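Local structure of 6-phosphogluconate dehydratase (Shewanella oneidensis, 2GP4) at residues A[142-147]-A[602-607]; A[599-602]-A[607-610]; A[610-613]-A[618-621]. The protein probably catalyses the dehydration of 6-phosphogluconate to 2-dehydro-3-deoxy-6-phosphogluconate, a step of the Entner-Doudoroff pathway. All coordinates share one frame; numbering follows the deposited sequence.

In the fold
The three contacts follow the C-terminal part of the chain as it passes the start of helix 145-160. Interaction 1 spans 455 residues and brings that helix against helix 605-609; interactions 2 and 3 are local, each with four residues between its segments. Interactions 1 and 2 have centres about 3 Å apart, share Glu602 and Leu607, and are joined by the Glu143-Arg601 salt bridge. Interaction 3 follows along the chain, its centre about 11 Å from that of interaction 1 and 12 Å from that of interaction 2, with which it shares Asn610. Interaction 1, with side contacts of Leu611 and Ala618, sets this part against helix 145-160; interactions 2 and 3 shape it locally.

Interaction 1 of 3, residues A[142-147]-A[602-607]; sequences MELSLL and ELFGVL
Leu144 drops one methyl onto a face of the Phe604 ring, and Leu147 fits its forked end against the hollow between Phe604 and Leu607. The evidence for the first fit is directional: Leu144 CD2 stands 3.8 Å from the centroid of the Phe604 ring and only 20° off the ring normal, which makes a CH-pi contact over the face. The methyl is displaced toward the rim, and its nearest ring atom is Phe604 CD1, 3.6 Å from Leu144 CD2. The other branch reaches the same side of the rim, Leu144 CD1 lying 3.9 Å from Phe604 CE1. The two side chains meet at about a right angle, a methyl bump against a flat plate.

Leu147 approaches from the same side of the ring plane, but obliquely, its CB lying 3.9 Å from Phe604 CD2. Beyond CB the leucine forks. Leu147 CD1 packs on Phe604 CB at 3.7 Å, while Leu147 CD2 goes the other way and meets Leu607 CB at 3.8 Å. Phe604 holds the N-cap position of helix 605-609, so Phe604 and Leu607, three residues apart, form the two walls of a groove at the first turn of that helix, and the leucine from the first turn of helix 145-160 fills it. This is an apolar seam between the N-terminal and C-terminal family regions of the dehydratase; the two segments bury 227 Å² between them, both sides summed.

The ring reaches the two leucines because Phe604 CG lies beside its own backbone N and anti to the carbonyl carbon (chi1 -64°), which carries it across the gap. At the border of this apolar patch, Glu143 forms a salt bridge with Arg601, and Leu144 also touches Thr136.

Interaction 2 of 3, residues A[599-602]-A[607-610]; sequences MGRE and LRSN
The 3-10 turn at 601-602, just ahead of helix 605-609, is tied to that helix by a side-chain-to-backbone bond, in which Arg608 reaches back to the carbonyl of Arg601. Arg608 NH2 donates to Arg601 O at 3.2 Å, with an N-H...O angle of 165°, so the bond is nearly straight. The acceptor lies at the edge of the guanidinium, close to its plane, whereas the donor is tilted 26° from the carbonyl plane. A water closes the ring: it accepts from Arg608 NH1 at 2.8 Å and donates to Arg601 O at 3.1 Å, so two donors grip the one carbonyl oxygen. Arg608 CG is anti to the backbone N (chi1 -173°), and the bend at chi3 turns the guanidinium to this edge-on approach. Arg608 NH2 also comes against the aliphatic stem of the other arginine, 3.5 Å from Arg601 CB. The two guanidinium planes are steeply inclined to each other, and Arg601 directs its own polar end to Gly598 O and to Glu143. A leucine in place of Arg608 would probably leave the Arg601 carbonyl without its direct donor and cost the bridging water its bond to the guanidinium. In the fold, the stem of Arg608 rests on Leu147 of helix 145-160, and the turn sits off the N-terminal end of helix 605-609, with Arg601 against Leu144, the residue just before helix 145-160.

Interaction 3 of 3, residues A[610-613]-A[618-621]; sequences NLSS and ARST
Ser612 and Arg619 pair across a loop near the C-terminus in which two antiparallel lengths of chain, neither a regular strand, are held together by backbone bonds, with a short turn containing Thr616 between them. Ser612 N donates to Arg619 O at 2.7 Å, and Ala618 N to Ser613 O at 2.9 Å. The side chain of Ser612 supplies a third bond: its OG accepts from Arg619 N at 2.8 Å, since a chi1 of 71° tucks the hydroxyl back over its own backbone, where it faces that N-H. Ser612 OG is also bonded to Thr616 OG1, which ties the turn to the pair.

Arg619 can be followed outward from this point. Arg619 CB lies 3.7 Å from Ser612 OG, and CG passes the same oxygen a little farther off. The chain then bends at chi3, and Arg619 NH2 donates to a water at 2.7 Å, a water that has a weak bond to Ser612 OG. NH2 also forms a salt bridge with Glu626, so this nitrogen serves both the water and the tail of the chain. Thr621 O sits over one face of the guanidinium, offset toward its rim.

On the inner side, Leu611 CD1 touches both Ala618 O and, at 3.7 Å, Ser620 CB, while the leucine also packs on Leu146 and Leu147 of helix 145-160. Ala618 brings its CA-H to Ser612 O, the CA-to-O distance being 3.2 Å and the angle at the hydrogen 165°.

Interaction 1 of 3, residues A[142-147]-A[602-607]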
# COMPACT_ATOMS: atom_id res chain seq x y z
N MSE A 142 5.68 -0.75 17.55
CA MSE A 142 5.38 -0.13 16.26
C MSE A 142 6.66 0.06 15.43
O MSE A 142 6.61 0.14 14.20
CB MSE A 142 4.60 1.18 16.48
CG MSE A 142 4.24 1.97 15.23
SE MSE A 142 3.23 0.95 13.89
CE MSE A 142 4.27 1.46 12.32
N GLU A 143 7.81 0.09 16.10
CA GLU A 143 9.11 0.20 15.43
C GLU A 143 9.57 -1.10 14.76
O GLU A 143 10.61 -1.13 14.10
CB GLU A 143 10.19 0.74 16.39
CG GLU A 143 10.04 2.23 16.73
CD GLU A 143 10.96 2.71 17.85
OE1 GLU A 143 12.00 2.07 18.13
OE2 GLU A 143 10.65 3.76 18.46
N LEU A 144 8.78 -2.17 14.91
CA LEU A 144 9.05 -3.46 14.25
C LEU A 144 8.07 -3.78 13.11
O LEU A 144 8.23 -4.79 12.41
CB LEU A 144 9.00 -4.61 15.27
CG LEU A 144 9.99 -4.67 16.44
CD1 LEU A 144 9.80 -5.97 17.21
CD2 LEU A 144 11.43 -4.52 15.97
N SER A 145 7.07 -2.92 12.93
CA SER A 145 5.99 -3.13 11.98
C SER A 145 6.45 -3.27 10.52
O SER A 145 6.03 -4.19 9.82
CB SER A 145 4.96 -2.01 12.11
OG SER A 145 4.09 -1.98 11.00
N LEU A 146 7.30 -2.36 10.08
CA LEU A 146 7.85 -2.43 8.74
C LEU A 146 8.79 -3.64 8.65
O LEU A 146 8.74 -4.41 7.68
CB LEU A 146 8.62 -1.16 8.41
CG LEU A 146 8.90 -0.75 6.96
CD1 LEU A 146 10.34 -0.26 6.87
CD2 LEU A 146 8.64 -1.84 5.91
N LEU A 147 9.62 -3.81 9.67
CA LEU A 147 10.58 -4.89 9.73
C LEU A 147 9.93 -6.28 9.71
O LEU A 147 10.55 -7.23 9.24
CB LEU A 147 11.46 -4.74 10.98
CG LEU A 147 12.63 -3.77 10.87
CD1 LEU A 147 13.11 -3.38 12.25
CD2 LEU A 147 13.76 -4.38 10.04
N GLU A 602 16.76 -5.47 19.64
CA GLU A 602 18.12 -6.02 19.59
C GLU A 602 18.30 -6.99 18.43
O GLU A 602 19.41 -7.17 17.92
CB GLU A 602 18.45 -6.80 20.87
CG GLU A 602 17.96 -6.21 22.14
CD GLU A 602 16.49 -6.48 22.39
OE1 GLU A 602 16.12 -7.65 22.63
OE2 GLU A 602 15.71 -5.50 22.36
N LEU A 603 17.21 -7.64 18.03
CA LEU A 603 17.26 -8.73 17.07
C LEU A 603 17.31 -8.25 15.62
O LEU A 603 17.68 -9.01 14.74
CB LEU A 603 16.08 -9.69 17.28
CG LEU A 603 15.91 -10.28 18.69
CD1 LEU A 603 14.67 -11.14 18.76
CD2 LEU A 603 17.13 -11.07 19.15
N PHE A 604 16.96 -6.99 15.39
CA PHE A 604 16.69 -6.47 14.05
C PHE A 604 17.70 -5.44 13.57
O PHE A 604 17.51 -4.86 12.51
CB PHE A 604 15.30 -5.83 14.01
CG PHE A 604 14.17 -6.77 14.26
CD1 PHE A 604 13.84 -7.17 15.55
CD2 PHE A 604 13.41 -7.25 13.20
CE1 PHE A 604 12.78 -8.03 15.78
CE2 PHE A 604 12.36 -8.12 13.42
CZ PHE A 604 12.04 -8.51 14.71
N GLY A 605 18.75 -5.21 14.35
CA GLY A 605 19.76 -4.20 14.04
C GLY A 605 20.36 -4.33 12.66
O GLY A 605 20.58 -3.33 11.98
N VAL A 606 20.60 -5.57 12.25
CA VAL A 606 21.23 -5.88 10.97
C VAL A 606 20.26 -5.66 9.80
O VAL A 606 20.66 -5.16 8.73
CB VAL A 606 21.79 -7.34 11.00
CG1 VAL A 606 21.63 -8.07 9.67
CG2 VAL A 606 23.23 -7.34 11.49
N LEU A 607 18.99 -6.00 10.00
CA LEU A 607 17.96 -5.77 9.00
C LEU A 607 17.61 -4.30 8.90
O LEU A 607 17.56 -3.75 7.79
CB LEU A 607 16.70 -6.59 9.30
CG LEU A 607 16.69 -8.09 9.05
CD1 LEU A 607 15.28 -8.62 9.27
CD2 LEU A 607 17.18 -8.45 7.63

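Interaction 2 of 3, residues A[599-602]-A[607-610]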
# COMPACT_ATOMS: atom_id res chain seq x y z
N MSE A 599 11.89 -4.57 23.64
CA MSE A 599 10.81 -5.10 22.81
C MSE A 599 11.32 -5.90 21.61
O MSE A 599 10.68 -5.95 20.55
CB MSE A 599 9.85 -3.98 22.36
CG MSE A 599 9.03 -3.42 23.51
SE MSE A 599 7.45 -4.51 23.87
CE MSE A 599 6.16 -3.41 22.88
N GLY A 600 12.48 -6.52 21.78
CA GLY A 600 13.07 -7.38 20.76
C GLY A 600 13.81 -6.64 19.66
O GLY A 600 14.20 -7.24 18.67
N ARG A 601 14.02 -5.34 19.85
CA ARG A 601 14.68 -4.53 18.82
C ARG A 601 16.14 -4.92 18.60
O ARG A 601 16.68 -4.73 17.51
CB ARG A 601 14.52 -3.04 19.14
CG ARG A 601 13.13 -2.51 18.83
CD ARG A 601 12.94 -1.08 19.29
NE ARG A 601 13.01 -0.96 20.75
CZ ARG A 601 12.74 0.15 21.43
NH1 ARG A 601 12.35 1.26 20.80
NH2 ARG A 601 12.84 0.16 22.74
N GLU A 602 16.76 -5.47 19.64
CA GLU A 602 18.12 -6.02 19.59
C GLU A 602 18.30 -6.99 18.43
O GLU A 602 19.41 -7.17 17.92
CB GLU A 602 18.45 -6.80 20.87
CG GLU A 602 17.96 -6.21 22.14
CD GLU A 602 16.49 -6.48 22.39
OE1 GLU A 602 16.12 -7.65 22.63
OE2 GLU A 602 15.71 -5.50 22.36
N LEU A 607 18.99 -6.00 10.00
CA LEU A 607 17.96 -5.77 9.00
C LEU A 607 17.61 -4.30 8.90
O LEU A 607 17.56 -3.75 7.79
CB LEU A 607 16.70 -6.59 9.30
CG LEU A 607 16.69 -8.09 9.05
CD1 LEU A 607 15.28 -8.62 9.27
CD2 LEU A 607 17.18 -8.45 7.63
N ARG A 608 17.35 -3.67 10.05
CA ARG A 608 17.01 -2.24 10.12
C ARG A 608 18.09 -1.38 9.46
O ARG A 608 17.79 -0.44 8.73
CB ARG A 608 16.83 -1.82 11.58
CG ARG A 608 16.31 -0.40 11.78
CD ARG A 608 16.47 0.08 13.22
NE ARG A 608 15.73 -0.75 14.18
CZ ARG A 608 16.28 -1.61 15.03
NH1 ARG A 608 17.60 -1.76 15.09
NH2 ARG A 608 15.51 -2.31 15.85
N SER A 609 19.33 -1.73 9.74
CA SER A 609 20.48 -0.99 9.25
C SER A 609 20.64 -1.08 7.73
O SER A 609 21.28 -0.22 7.12
CB SER A 609 21.74 -1.51 9.94
OG SER A 609 22.82 -0.67 9.64
N ASN A 610 20.07 -2.13 7.13
CA ASN A 610 20.15 -2.37 5.69
C ASN A 610 18.86 -2.06 4.92
O ASN A 610 18.76 -2.34 3.73
CB ASN A 610 20.60 -3.82 5.43
CG ASN A 610 22.10 -4.00 5.55
OD1 ASN A 610 22.85 -3.60 4.66
ND2 ASN A 610 22.54 -4.60 6.65
O HOH W 1 19.13 -2.89 17.15

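Interaction 3 of 3, residues A[610-613]-A[618-621]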
# COMPACT_ATOMS: atom_id res chain seq x y z
N ASN A 610 20.07 -2.13 7.13
CA ASN A 610 20.15 -2.37 5.69
C ASN A 610 18.86 -2.06 4.92
O ASN A 610 18.76 -2.34 3.73
CB ASN A 610 20.60 -3.82 5.43
CG ASN A 610 22.10 -4.00 5.55
OD1 ASN A 610 22.85 -3.60 4.66
ND2 ASN A 610 22.54 -4.60 6.65
N LEU A 611 17.88 -1.48 5.60
CA LEU A 611 16.64 -1.07 4.95
C LEU A 611 16.91 -0.01 3.89
O LEU A 611 17.59 0.99 4.16
CB LEU A 611 15.64 -0.55 5.98
CG LEU A 611 14.45 -1.39 6.48
CD1 LEU A 611 14.57 -2.90 6.21
CD2 LEU A 611 14.16 -1.09 7.96
N SER A 612 16.40 -0.23 2.69
CA SER A 612 16.59 0.72 1.61
C SER A 612 15.63 1.90 1.77
O SER A 612 14.84 1.95 2.71
CB SER A 612 16.44 0.04 0.24
OG SER A 612 15.09 -0.31 -0.01
N SER A 613 15.73 2.86 0.86
CA SER A 613 14.89 4.05 0.89
C SER A 613 13.42 3.68 0.66
O SER A 613 13.14 2.71 -0.07
CB SER A 613 15.34 4.98 -0.22
OG SER A 613 15.13 4.36 -1.48
N ALA A 618 11.84 0.27 0.95
CA ALA A 618 12.42 -0.02 2.27
C ALA A 618 12.74 -1.51 2.46
O ALA A 618 12.34 -2.14 3.45
CB ALA A 618 11.53 0.51 3.40
N ARG A 619 13.46 -2.05 1.48
CA ARG A 619 13.82 -3.47 1.44
C ARG A 619 15.09 -3.70 2.23
O ARG A 619 15.95 -2.83 2.30
CB ARG A 619 14.09 -3.91 -0.01
CG ARG A 619 12.97 -3.69 -1.02
CD ARG A 619 13.31 -4.35 -2.35
NE ARG A 619 14.52 -3.80 -2.95
CZ ARG A 619 15.43 -4.50 -3.62
NH1 ARG A 619 15.28 -5.81 -3.79
NH2 ARG A 619 16.49 -3.89 -4.12
N SER A 620 15.21 -4.89 2.81
CA SER A 620 16.49 -5.39 3.31
C SER A 620 16.90 -6.58 2.44
O SER A 620 18.05 -7.02 2.48
CB SER A 620 16.38 -5.80 4.78
OG SER A 620 15.45 -6.85 4.96
N THR A 621 15.95 -7.08 1.66
CA THR A 621 16.17 -8.26 0.83
C THR A 621 16.74 -7.89 -0.54
O THR A 621 16.77 -6.71 -0.92
CB THR A 621 14.87 -9.07 0.63
OG1 THR A 621 13.85 -8.23 0.08
CG2 THR A 621 14.38 -9.65 1.96
O HOH W 2 16.58 -1.55 -2.78